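Local coordinates for Rho GTPase-activating protein 27 (Homo sapiens, PDB 3PP2) that probably switches off Rho-type GTPases such as CDC42 and RAC1 by promoting GTP hydrolysis, and may act in clathrin-mediated endocytosis, at residues T113-K116 / A117-G121. Sequence-based numbering, arbitrary orientation.
Sequences TWHK and AIAQG
With Trp114 CG turned roughly anti to its carbonyl carbon (chi1 -85°) and, one turn on, the CG1 branch of Ile118 beside its own backbone N (chi1 -63°), the indole and the CD1 methyl come together on one flank of the C-terminal helix of this pleckstrin homology domain. Their contact is loose and oblique, Trp114 CE3 lying 4.2 Å from Ile118 CD1. The pair faces the barrel this helix plugs: both side chains rest on Leu43, Trp114 also packs on Leu14, Thr36 and Leu38, and Ile118 also touches Leu77. Lys10 adds a cation-pi contact to the indole.

His115 leaves the helix in another direction, and its CE1 approaches the methyl CB of Ala119 at 4.3 Å, again obliquely. The imidazole stacks on Trp79 of its own chain, while its ND1 is hydrogen-bonded to Trp79 NE1 of the second subunit, so this flank of the helix belongs to a subunit interface. Lys116, extended throughout, carries NZ to Asn89 OD1 of that same neighbour.

Regular i to i+4 bonds run beneath these side chains. Ala117 N reaches Thr113 O at 3.1 Å, and Gln120 N reaches Lys116 O at 3.0 Å. The middle bonds are straighter: Ala119 N meets His115 O at 2.8 Å. Straightest is Ile118 N to Trp114 O, 2.9 Å, with an N-H...O angle of 173°.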
ATOM      1  N   THR A 113       0.948  -3.295  -7.227  1.00 14.57           N
ATOM      2  CA  THR A 113       1.741  -2.551  -8.188  1.00 15.68           C
ATOM      3  C   THR A 113       2.652  -3.496  -9.016  1.00 14.98           C
ATOM      4  O   THR A 113       2.864  -3.259 -10.209  1.00 15.39           O
ATOM      5  CB  THR A 113       2.555  -1.407  -7.563  1.00 16.40           C
ATOM      6  OG1 THR A 113       3.543  -1.931  -6.663  1.00 19.61           O
ATOM      7  CG2 THR A 113       1.598  -0.400  -6.841  1.00 19.54           C
ATOM      8  N   TRP A 114       3.182  -4.529  -8.400  1.00 14.45           N
ATOM      9  CA  TRP A 114       3.916  -5.546  -9.152  1.00 14.11           C
ATOM     10  C   TRP A 114       3.034  -6.344 -10.102  1.00 14.06           C
ATOM     11  O   TRP A 114       3.443  -6.665 -11.214  1.00 15.50           O
ATOM     12  CB  TRP A 114       4.697  -6.486  -8.218  1.00 14.68           C
ATOM     13  CG  TRP A 114       6.029  -5.938  -7.834  1.00 14.04           C
ATOM     14  CD1 TRP A 114       6.351  -5.250  -6.713  1.00 15.13           C
ATOM     15  CD2 TRP A 114       7.225  -6.061  -8.586  1.00 14.45           C
ATOM     16  NE1 TRP A 114       7.677  -4.922  -6.707  1.00 15.65           N
ATOM     17  CE2 TRP A 114       8.251  -5.411  -7.838  1.00 14.07           C
ATOM     18  CE3 TRP A 114       7.553  -6.677  -9.799  1.00 14.26           C
ATOM     19  CZ2 TRP A 114       9.564  -5.367  -8.261  1.00 15.76           C
ATOM     20  CZ3 TRP A 114       8.883  -6.619 -10.218  1.00 17.31           C
ATOM     21  CH2 TRP A 114       9.858  -5.970  -9.455  1.00 18.06           C
ATOM     22  N   HIS A 115       1.823  -6.669  -9.685  1.00 14.06           N
ATOM     23  CA  HIS A 115       0.902  -7.308 -10.574  1.00 13.95           C
ATOM     24  C   HIS A 115       0.696  -6.480 -11.816  1.00 14.26           C
ATOM     25  O   HIS A 115       0.759  -6.997 -12.929  1.00 15.69           O
ATOM     26  CB  HIS A 115      -0.426  -7.556  -9.834  1.00 13.92           C
ATOM     27  CG  HIS A 115      -1.477  -8.174 -10.677  1.00 14.92           C
ATOM     28  ND1 HIS A 115      -2.139  -7.476 -11.658  1.00 14.92           N
ATOM     29  CD2 HIS A 115      -1.964  -9.438 -10.718  1.00 16.79           C
ATOM     30  CE1 HIS A 115      -2.967  -8.295 -12.282  1.00 16.27           C
ATOM     31  NE2 HIS A 115      -2.912  -9.481 -11.706  1.00 18.43           N
ATOM     32  N   LYS A 116       0.470  -5.178 -11.643  1.00 15.16           N
ATOM     33  CA  LYS A 116       0.272  -4.275 -12.780  1.00 15.95           C
ATOM     34  C   LYS A 116       1.452  -4.285 -13.742  1.00 16.75           C
ATOM     35  O   LYS A 116       1.284  -4.369 -14.950  1.00 17.89           O
ATOM     36  CB  LYS A 116      -0.003  -2.854 -12.285  1.00 16.96           C
ATOM     37  CG  LYS A 116      -0.481  -1.901 -13.356  1.00 19.49           C
ATOM     38  CD  LYS A 116      -0.820  -0.527 -12.730  1.00 23.94           C
ATOM     39  CE  LYS A 116      -1.312   0.449 -13.807  1.00 29.35           C
ATOM     40  NZ  LYS A 116      -1.385   1.794 -13.265  1.00 35.99           N
ATOM     41  N   ALA A 117       2.657  -4.244 -13.186  1.00 15.99           N
ATOM     42  CA  ALA A 117       3.864  -4.194 -14.012  1.00 17.27           C
ATOM     43  C   ALA A 117       4.040  -5.513 -14.760  1.00 16.63           C
ATOM     44  O   ALA A 117       4.379  -5.534 -15.959  1.00 18.28           O
ATOM     45  CB  ALA A 117       5.082  -3.818 -13.163  1.00 17.92           C
ATOM     46  N   ILE A 118       3.911  -6.630 -14.056  1.00 16.35           N
ATOM     47  CA  ILE A 118       4.061  -7.946 -14.689  1.00 16.47           C
ATOM     48  C   ILE A 118       2.993  -8.184 -15.731  1.00 16.12           C
ATOM     49  O   ILE A 118       3.284  -8.675 -16.834  1.00 17.60           O
ATOM     50  CB  ILE A 118       4.068  -9.090 -13.627  1.00 15.56           C
ATOM     51  CG1 ILE A 118       5.274  -8.959 -12.670  1.00 16.70           C
ATOM     52  CG2 ILE A 118       4.070 -10.485 -14.283  1.00 17.79           C
ATOM     53  CD1 ILE A 118       5.133  -9.756 -11.379  1.00 17.67           C
ATOM     54  N   ALA A 119       1.765  -7.799 -15.435  1.00 16.42           N
ATOM     55  CA  ALA A 119       0.684  -7.908 -16.411  1.00 18.22           C
ATOM     56  C   ALA A 119       1.004  -7.140 -17.693  1.00 18.77           C
ATOM     57  O   ALA A 119       0.768  -7.641 -18.817  1.00 20.33           O
ATOM     58  CB  ALA A 119      -0.675  -7.397 -15.796  1.00 18.19           C
ATOM     59  N   GLN A 120       1.538  -5.929 -17.555  1.00 19.49           N
ATOM     60  CA  GLN A 120       1.924  -5.161 -18.741  1.00 21.63           C
ATOM     61  C   GLN A 120       3.064  -5.859 -19.479  1.00 22.67           C
ATOM     62  O   GLN A 120       3.108  -5.845 -20.718  1.00 25.53           O
ATOM     63  CB  GLN A 120       2.310  -3.742 -18.359  1.00 22.76           C
ATOM     64  CG  GLN A 120       2.621  -2.855 -19.545  1.00 27.90           C
ATOM     65  CD  GLN A 120       2.739  -1.362 -19.212  1.00 33.47           C
ATOM     66  OE1 GLN A 120       2.095  -0.843 -18.282  1.00 39.06           O
ATOM     67  NE2 GLN A 120       3.565  -0.667 -19.980  1.00 39.51           N
ATOM     68  N   GLY A 121       3.999  -6.469 -18.754  1.00 22.39           N
ATOM     69  CA  GLY A 121       5.117  -7.202 -19.404  1.00 23.81           C
ATOM     70  C   GLY A 121       4.672  -8.388 -20.187  1.00 24.16           C
ATOM     71  O   GLY A 121       5.285  -8.721 -21.235  1.00 27.67           O
TER